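Cysteine synthase 3 (PDB 6KR5) probably catalyses the pyridoxal-phosphate-dependent formation of L-cysteine from O-acetylserine and sulfide in Entamoeba histolytica. Local coordinates at residues P36-N41 and K290-V295; V211-V216 and E249-I254; D273-G278 and I304-C309. One frame throughout, in Å; residues are numbered along the deposited sequence. Where two conformers were deposited one is given.

Contact 1: residues P36-N41 and K290-V295; sequences PSIKKN and KEAGKV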
loop_
_atom_site.group_PDB
_atom_site.type_symbol
_atom_site.label_atom_id
_atom_site.label_comp_id
_atom_site.label_asym_id
_atom_site.label_seq_id
_atom_site.Cartn_x
_atom_site.Cartn_y
_atom_site.Cartn_z
ATOM N N PRO B 36 3.485 -2.227 31.528
ATOM C CA PRO B 36 2.779 -1.961 32.793
ATOM C C PRO B 36 2.135 -0.591 32.875
ATOM O O PRO B 36 1.162 -0.431 33.621
ATOM C CB PRO B 36 3.886 -2.118 33.846
ATOM C CG PRO B 36 4.858 -3.064 33.223
ATOM C CD PRO B 36 4.844 -2.752 31.749
ATOM N N SER B 37 2.638 0.401 32.133
ATOM C CA SER B 37 2.069 1.739 32.192
ATOM C C SER B 37 0.659 1.804 31.616
ATOM O O SER B 37 -0.065 2.760 31.903
ATOM C CB SER B 37 2.973 2.719 31.447
ATOM O OG SER B 37 2.980 2.410 30.065
ATOM N N ILE B 38 0.252 0.822 30.814
ATOM C CA ILE B 38 -1.049 0.842 30.146
ATOM C C ILE B 38 -1.935 -0.251 30.737
ATOM O O ILE B 38 -1.585 -1.439 30.687
ATOM C CB ILE B 38 -0.903 0.668 28.628
ATOM C CG1 ILE B 38 -0.065 1.809 28.052
ATOM C CG2 ILE B 38 -2.273 0.604 27.964
ATOM C CD1 ILE B 38 0.304 1.613 26.579
ATOM N N LYS B 39 -3.093 0.149 31.272
ATOM C CA LYS B 39 -4.032 -0.803 31.856
ATOM C C LYS B 39 -4.662 -1.668 30.770
ATOM O O LYS B 39 -4.860 -1.234 29.632
ATOM C CB LYS B 39 -5.136 -0.080 32.637
ATOM C CG LYS B 39 -4.641 0.821 33.766
ATOM C CD LYS B 39 -3.903 0.034 34.842
ATOM C CE LYS B 39 -3.517 0.927 36.013
ATOM N NZ LYS B 39 -2.546 0.253 36.922
ATOM N N LYS B 40 -5.005 -2.902 31.147
ATOM C CA LYS B 40 -5.480 -3.883 30.178
ATOM C C LYS B 40 -6.836 -3.534 29.577
ATOM O O LYS B 40 -7.165 -4.049 28.503
ATOM C CB LYS B 40 -5.547 -5.267 30.827
ATOM N N ASN B 41 -7.634 -2.691 30.228
ATOM C CA ASN B 41 -8.937 -2.332 29.679
ATOM C C ASN B 41 -8.888 -1.086 28.802
ATOM O O ASN B 41 -9.911 -0.713 28.222
ATOM C CB ASN B 41 -9.968 -2.147 30.802
ATOM C CG ASN B 41 -9.608 -1.029 31.758
ATOM O OD1 ASN B 41 -8.443 -0.840 32.111
ATOM N ND2 ASN B 41 -10.618 -0.289 32.200
ATOM N N LYS B 290 1.759 7.144 25.344
ATOM C CA LYS B 290 1.890 7.991 26.530
ATOM C C LYS B 290 0.523 8.417 27.034
ATOM O O LYS B 290 0.271 8.424 28.247
ATOM C CB LYS B 290 2.759 9.207 26.216
ATOM C CG LYS B 290 4.181 8.835 25.880
ATOM C CD LYS B 290 5.055 10.058 25.713
ATOM C CE LYS B 290 6.498 9.637 25.542
ATOM N NZ LYS B 290 7.422 10.781 25.324
ATOM N N GLU B 291 -0.376 8.769 26.117
ATOM C CA GLU B 291 -1.740 9.100 26.510
ATOM C C GLU B 291 -2.400 7.927 27.226
ATOM O O GLU B 291 -3.076 8.109 28.248
ATOM C CB GLU B 291 -2.534 9.505 25.269
ATOM C CG GLU B 291 -3.830 10.210 25.572
ATOM C CD GLU B 291 -3.622 11.634 26.045
ATOM O OE1 GLU B 291 -2.525 12.208 25.829
ATOM O OE2 GLU B 291 -4.568 12.179 26.642
ATOM N N ALA B 292 -2.189 6.709 26.721
ATOM C CA ALA B 292 -2.768 5.504 27.300
ATOM C C ALA B 292 -2.197 5.173 28.672
ATOM O O ALA B 292 -2.760 4.322 29.371
ATOM C CB ALA B 292 -2.554 4.321 26.347
ATOM N N GLY B 293 -1.097 5.803 29.065
ATOM C CA GLY B 293 -0.515 5.595 30.372
ATOM C C GLY B 293 -0.994 6.534 31.456
ATOM O O GLY B 293 -0.613 6.358 32.618
ATOM N N LYS B 294 -1.816 7.524 31.122
ATOM C CA LYS B 294 -2.287 8.488 32.109
ATOM C C LYS B 294 -3.446 7.907 32.900
ATOM O O LYS B 294 -4.300 7.207 32.351
ATOM C CB LYS B 294 -2.712 9.785 31.426
ATOM C CG LYS B 294 -1.584 10.435 30.634
ATOM C CD LYS B 294 -2.028 11.712 29.950
ATOM C CE LYS B 294 -0.864 12.354 29.221
ATOM N NZ LYS B 294 -1.291 13.515 28.406
ATOM N N VAL B 295 -3.466 8.193 34.205
ATOM C CA VAL B 295 -4.424 7.521 35.075
ATOM C C VAL B 295 -5.852 7.894 34.704
ATOM O O VAL B 295 -6.752 7.047 34.762
ATOM C CB VAL B 295 -4.121 7.830 36.555
ATOM C CG1 VAL B 295 -5.145 7.154 37.453
ATOM C CG2 VAL B 295 -2.721 7.368 36.912
HETATM O O HOH W 1 -4.355 2.897 30.836
#
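Ile38 and Gly293 lie closest across this contact, their CA atoms 4.8 Å apart, where an irregular loop runs past the C-terminal end of a helix. No direct hydrogen bond joins the two backbones. Instead Gly293 CA approaches Ser37 O at 3.3 Å in a CA-H...O contact. A water closes the gap beside it, accepting from Lys39 N and donating to Ala292 O at 2.6 Å. In the alpha/beta fold of this pyridoxal-phosphate family, the contact ties the loop between strands 26-28 and 43-48 to the end of helix 279-292, at the periphery of the chain. Ile38 provides the apolar part: with CG1 set anti to its own carbonyl carbon (chi1 -61°), CG1 and CD1 both reach Ala292 CB, each at 3.9 Å, while CG2 lies alongside. The small methyl of Ala292 suits this approach of a branched side chain, and Ile44 of strand 43-48 packs against both residues. The hydroxyl of Ser37 turns elsewhere, OG bonding to His35. Lys294 NZ meets Glu291 OE1 from above the carboxylate plane at 3.1 Å, a salt bridge that extends to Lys212 from the glutamate and to Glu253 from the lysine.

Contact 2: residues V211-V216 and E249-I254; sequences VKVVAV and EVVDEI
Asp252 reaches across to Val213 with a nearly straight bond: Val213 N donates to Asp252 OD2 at 2.8 Å, with an angle of 164° at the hydrogen, and the carboxylate uses its anti lone pair. It thus does the work of a main-chain acceptor just before strand 253-257 begins, and Lys205 holds the same oxygen from helix 195-207. Val213 O answers with two bonds in its carbonyl plane, from Asp252 N at 2.9 Å and from Glu253 N at 3.3 Å. Two residues on, Ala215 N bonds to Glu253 O at 2.9 Å; Val214 pairs with Glu253 and Ala215 with Ile254, as two parallel bridges. On the sheet face that carries Val214 and Glu253, Lys212, its chain fully extended from a CG anti to N (chi1 -177°), brings NZ to within 3.1 Å of Glu253 OE1, over the carboxylate plane. Each has a stronger partner beyond: Glu291 for the lysine, Lys294 for the glutamate. Farther out, Val213 CB sits 3.4 Å from Val250 O, and Val251 CG1 touches the small Ala215 CB at 3.8 Å. Strand 212-218 bonds on its other edge to strand 186-190, and 253-257 is the outermost strand on this side within the chain; helix 195-207 packs on the face of Val213, and helix 279-292 on that of Val214 and Val216.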
loop_
_atom_site.group_PDB
_atom_site.type_symbol
_atom_site.label_atom_id
_atom_site.label_comp_id
_atom_site.label_asym_id
_atom_site.label_seq_id
_atom_site.Cartn_x
_atom_site.Cartn_y
_atom_site.Cartn_z
ATOM N N VAL B 211 -14.836 14.273 23.313
ATOM C CA VAL B 211 -13.679 13.661 22.668
ATOM C C VAL B 211 -12.490 14.598 22.824
ATOM O O VAL B 211 -12.591 15.800 22.548
ATOM C CB VAL B 211 -13.970 13.358 21.189
ATOM C CG1 VAL B 211 -12.675 13.032 20.431
ATOM C CG2 VAL B 211 -14.952 12.211 21.068
ATOM N N LYS B 212 -11.373 14.055 23.301
ATOM C CA LYS B 212 -10.138 14.806 23.474
ATOM C C LYS B 212 -9.326 14.744 22.185
ATOM O O LYS B 212 -9.148 13.667 21.613
ATOM C CB LYS B 212 -9.332 14.230 24.640
ATOM C CG LYS B 212 -8.052 14.979 24.949
ATOM C CD LYS B 212 -7.282 14.312 26.086
ATOM C CE LYS B 212 -6.058 15.130 26.475
ATOM N NZ LYS B 212 -5.283 14.446 27.560
ATOM N N VAL B 213 -8.846 15.897 21.730
ATOM C CA VAL B 213 -8.068 16.008 20.499
ATOM C C VAL B 213 -6.612 16.254 20.869
ATOM O O VAL B 213 -6.289 17.264 21.506
ATOM C CB VAL B 213 -8.615 17.125 19.604
ATOM C CG1 VAL B 213 -7.696 17.333 18.404
ATOM C CG2 VAL B 213 -10.029 16.770 19.159
ATOM N N VAL B 214 -5.727 15.348 20.455
ATOM C CA VAL B 214 -4.305 15.439 20.770
ATOM C C VAL B 214 -3.535 15.682 19.476
ATOM O O VAL B 214 -3.543 14.836 18.576
ATOM C CB VAL B 214 -3.807 14.166 21.471
ATOM C CG1 VAL B 214 -2.307 14.245 21.730
ATOM C CG2 VAL B 214 -4.575 13.939 22.780
ATOM N N ALA B 215 -2.854 16.823 19.389
ATOM C CA ALA B 215 -1.988 17.131 18.258
ATOM C C ALA B 215 -0.550 16.760 18.603
ATOM O O ALA B 215 -0.106 16.974 19.733
ATOM C CB ALA B 215 -2.073 18.618 17.901
ATOM N N VAL B 216 0.183 16.226 17.622
ATOM C CA VAL B 216 1.551 15.755 17.814
ATOM C C VAL B 216 2.483 16.515 16.880
ATOM O O VAL B 216 2.172 16.709 15.700
ATOM C CB VAL B 216 1.646 14.236 17.562
ATOM C CG1 VAL B 216 3.070 13.702 17.776
ATOM C CG2 VAL B 216 0.641 13.505 18.435
ATOM N N GLU B 249 -8.346 26.241 19.254
ATOM C CA GLU B 249 -9.480 25.943 20.120
ATOM C C GLU B 249 -10.029 24.532 19.917
ATOM O O GLU B 249 -10.745 24.039 20.791
ATOM C CB GLU B 249 -10.588 26.973 19.908
ATOM C CG GLU B 249 -11.241 26.927 18.546
ATOM C CD GLU B 249 -10.594 27.864 17.533
ATOM O OE1 GLU B 249 -9.509 28.422 17.819
ATOM O OE2 GLU B 249 -11.179 28.042 16.441
ATOM N N VAL B 250 -9.704 23.869 18.800
ATOM C CA VAL B 250 -10.129 22.486 18.574
ATOM C C VAL B 250 -9.237 21.495 19.305
ATOM O O VAL B 250 -9.658 20.356 19.583
ATOM C CB VAL B 250 -10.131 22.190 17.061
ATOM C CG1 VAL B 250 -10.558 20.747 16.739
ATOM C CG2 VAL B 250 -11.036 23.165 16.342
ATOM N N VAL B 251 -8.013 21.896 19.624
ATOM C CA VAL B 251 -6.992 20.988 20.139
ATOM C C VAL B 251 -6.938 21.090 21.656
ATOM O O VAL B 251 -6.852 22.193 22.211
ATOM C CB VAL B 251 -5.622 21.307 19.519
ATOM C CG1 VAL B 251 -4.533 20.442 20.131
ATOM C CG2 VAL B 251 -5.684 21.146 18.000
ATOM N N ASP B 252 -6.959 19.942 22.327
ATOM C CA ASP B 252 -6.948 19.901 23.782
ATOM C C ASP B 252 -5.565 19.704 24.381
ATOM O O ASP B 252 -5.344 20.088 25.538
ATOM C CB ASP B 252 -7.862 18.777 24.267
ATOM C CG ASP B 252 -9.280 19.003 23.858
ATOM O OD1 ASP B 252 -9.828 20.052 24.257
ATOM O OD2 ASP B 252 -9.829 18.173 23.101
ATOM N N GLU B 253 -4.634 19.126 23.632
ATOM C CA GLU B 253 -3.300 18.840 24.139
ATOM C C GLU B 253 -2.353 18.763 22.954
ATOM O O GLU B 253 -2.711 18.208 21.909
ATOM C CB GLU B 253 -3.273 17.524 24.929
ATOM C CG GLU B 253 -1.883 17.068 25.368
ATOM C CD GLU B 253 -1.874 15.645 25.902
ATOM O OE1 GLU B 253 -2.867 14.917 25.677
ATOM O OE2 GLU B 253 -0.872 15.253 26.538
ATOM N N ILE B 254 -1.166 19.337 23.113
ATOM C CA ILE B 254 -0.084 19.190 22.144
ATOM C C ILE B 254 0.995 18.325 22.779
ATOM O O ILE B 254 1.521 18.661 23.846
ATOM C CB ILE B 254 0.492 20.547 21.719
ATOM C CG1 ILE B 254 -0.617 21.455 21.180
ATOM C CG2 ILE B 254 1.604 20.345 20.693
ATOM C CD1 ILE B 254 -0.306 22.945 21.279
#

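Contact 3: residues D273-G278 and I304-C309; sequences DGIMCG and IILPDC. With PLP (pyridoxal-5'-phosphate), chain D.
Gly278 and Asp308 meet in the tight part of this contact. Gly278 N donates to Asp308 O at 2.9 Å, from above the carbonyl plane and with a bent angle of 144°. Gly278 CA also lies 3.4 Å from Asp308 OD1, on the side where a side chain would stand, so glycine suits this N-cap position at the start of helix 279-292. Beside it Cys277 and Cys309 form a single backbone bridge, their CA atoms 4.3 Å apart. A disulfide from Cys309 to Cys50 is seen in the crystal, though Cys309 has two conformers and the bond need not belong to both.

The looser side is apolar. Leu306, at the end of strand 301-306, points at the loop and sets CD1 4.0 Å from Cys277 CB and 4.3 Å from Ile275 CG2. Past these van der Waals contacts, Ile275 and Met276 continue to the second subunit, packing on its Ile17 and Met54; the flexible, apolar methionine suits such an interface.

At its other end the contact lines the cofactor pocket. Pro307 lies over the face of the pyridine, its CB 3.2 Å from PLP N1, while Asp308 OD2 lies 3.2 Å from the C2A methyl and is held by Tyr313 and Asn88. Main-chain bonding here probably helps hold the loop before Ser280, which hydrogen-bonds PLP, in place relative to Pro307 and Asp308.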
loop_
_atom_site.group_PDB
_atom_site.type_symbol
_atom_site.label_atom_id
_atom_site.label_comp_id
_atom_site.label_asym_id
_atom_site.label_seq_id
_atom_site.Cartn_x
_atom_site.Cartn_y
_atom_site.Cartn_z
ATOM N N ASP B 273 3.885 -5.515 16.337
ATOM C CA ASP B 273 2.511 -5.598 15.863
ATOM C C ASP B 273 2.411 -5.928 14.385
ATOM O O ASP B 273 1.299 -6.145 13.893
ATOM C CB ASP B 273 1.751 -4.293 16.161
ATOM C CG ASP B 273 1.378 -4.189 17.615
ATOM O OD1 ASP B 273 0.300 -4.700 17.996
ATOM O OD2 ASP B 273 2.182 -3.620 18.368
ATOM N N GLY B 274 3.531 -6.007 13.671
ATOM C CA GLY B 274 3.454 -6.362 12.272
ATOM C C GLY B 274 2.830 -5.322 11.372
ATOM O O GLY B 274 2.363 -5.665 10.283
ATOM N N ILE B 275 2.819 -4.060 11.789
ATOM C CA ILE B 275 2.264 -2.961 11.010
ATOM C C ILE B 275 3.424 -2.066 10.604
ATOM O O ILE B 275 4.103 -1.501 11.465
ATOM C CB ILE B 275 1.218 -2.180 11.817
ATOM C CG1 ILE B 275 0.011 -3.063 12.126
ATOM C CG2 ILE B 275 0.814 -0.926 11.081
ATOM C CD1 ILE B 275 -0.875 -2.496 13.211
ATOM N N MET B 276 3.670 -1.949 9.297
ATOM C CA MET B 276 4.817 -1.186 8.801
ATOM C C MET B 276 4.360 0.229 8.497
ATOM O O MET B 276 3.997 0.557 7.371
ATOM C CB MET B 276 5.437 -1.841 7.575
ATOM C CG MET B 276 6.763 -1.197 7.199
ATOM S SD MET B 276 7.533 -2.067 5.815
ATOM C CE MET B 276 9.129 -1.277 5.703
ATOM N N CYS B 277 4.389 1.074 9.517
ATOM C CA CYS B 277 3.908 2.445 9.422
ATOM C C CYS B 277 5.070 3.422 9.254
ATOM O O CYS B 277 6.222 3.114 9.554
ATOM C CB CYS B 277 3.121 2.796 10.686
ATOM S SG CYS B 277 4.097 2.726 12.246
ATOM N N GLY B 278 4.751 4.622 8.786
ATOM C CA GLY B 278 5.759 5.627 8.495
ATOM C C GLY B 278 6.287 6.353 9.729
ATOM O O GLY B 278 5.974 6.025 10.875
ATOM N N ILE B 304 -5.593 6.506 16.871
ATOM C CA ILE B 304 -4.360 7.136 16.413
ATOM C C ILE B 304 -4.331 7.057 14.893
ATOM O O ILE B 304 -4.409 5.961 14.329
ATOM C CB ILE B 304 -3.127 6.446 17.014
ATOM C CG1 ILE B 304 -3.271 6.303 18.535
ATOM C CG2 ILE B 304 -1.851 7.210 16.686
ATOM C CD1 ILE B 304 -2.105 5.566 19.149
ATOM N N ILE B 305 -4.193 8.204 14.234
ATOM C CA ILE B 305 -4.048 8.230 12.780
ATOM C C ILE B 305 -2.632 7.810 12.416
ATOM O O ILE B 305 -1.660 8.360 12.946
ATOM C CB ILE B 305 -4.342 9.635 12.228
ATOM C CG1 ILE B 305 -5.730 10.113 12.640
ATOM C CG2 ILE B 305 -4.205 9.640 10.703
ATOM C CD1 ILE B 305 -6.848 9.199 12.148
ATOM N N LEU B 306 -2.509 6.848 11.491
ATOM C CA LEU B 306 -1.209 6.473 10.928
ATOM C C LEU B 306 -1.174 6.947 9.479
ATOM O O LEU B 306 -1.777 6.303 8.609
ATOM C CB LEU B 306 -0.979 4.958 11.012
ATOM C CG LEU B 306 -1.155 4.306 12.394
ATOM C CD1 LEU B 306 -0.471 2.937 12.405
ATOM C CD2 LEU B 306 -0.611 5.165 13.487
ATOM N N PRO B 307 -0.508 8.068 9.170
ATOM C CA PRO B 307 -0.706 8.696 7.845
ATOM C C PRO B 307 -0.179 7.928 6.636
ATOM O O PRO B 307 -0.708 8.148 5.531
ATOM C CB PRO B 307 0.021 10.043 7.993
ATOM C CG PRO B 307 -0.086 10.361 9.463
ATOM C CD PRO B 307 0.100 9.010 10.132
ATOM N N ASP B 308 0.857 7.096 6.760
ATOM C CA ASP B 308 1.368 6.386 5.580
ATOM C C ASP B 308 2.203 5.187 6.026
ATOM O O ASP B 308 2.277 4.864 7.218
ATOM C CB ASP B 308 2.137 7.322 4.624
ATOM C CG ASP B 308 3.508 7.769 5.144
ATOM O OD1 ASP B 308 3.896 7.441 6.291
ATOM O OD2 ASP B 308 4.205 8.489 4.379
ATOM N N CYS B 309 2.849 4.544 5.059
ATOM C CA CYS B 309 3.511 3.259 5.237
ATOM C C CYS B 309 5.027 3.416 5.305
ATOM O O CYS B 309 5.605 4.308 4.681
ATOM C CB CYS B 309 3.144 2.325 4.086
ATOM S SG CYS B 309 3.908 0.700 4.189
HETATM N N1 PLP D . 2.367 12.282 8.022
HETATM C C2 PLP D . 2.426 12.143 6.663
HETATM C C2A PLP D . 3.303 11.071 6.095
HETATM C C3 PLP D . 1.681 12.979 5.850
HETATM O O3 PLP D . 1.759 12.825 4.495
HETATM C C4 PLP D . 0.871 13.955 6.416
HETATM C C4A PLP D . 0.141 14.932 5.566
HETATM O O4A PLP D . 0.256 14.891 4.334
HETATM C C5 PLP D . 0.816 14.084 7.803
HETATM C C6 PLP D . 1.572 13.246 8.589
HETATM C C5A PLP D . -0.006 15.153 8.487
HETATM O O4P PLP D . -1.367 15.152 8.154
HETATM P P PLP D . -2.084 16.582 8.072
HETATM O O1P PLP D . -1.767 17.336 9.351
HETATM O O2P PLP D . -1.511 17.304 6.886
HETATM O O3P PLP D . -3.539 16.317 7.926
#

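Contact 3 is wholly buried near the middle of the chain, whereas contacts 1 and 2 are only partly buried and contact 1 lies farthest out. Contacts 2 and 3 reach the same mixed sheet, one at an edge strand, 253-257, the other at the inner strand 301-306 beside the cofactor. Helix 279-292 links all three: its start follows the loop of contact 3, its body packs on Val214 and Val216 of contact 2, and its end forms contact 1. Contact 1 relies more on water and a little apolar packing, and shares salt bridges with contact 2, where strand bonds and charges weigh more; contact 3 adds cofactor contacts to apolar packing and one main-chain bond.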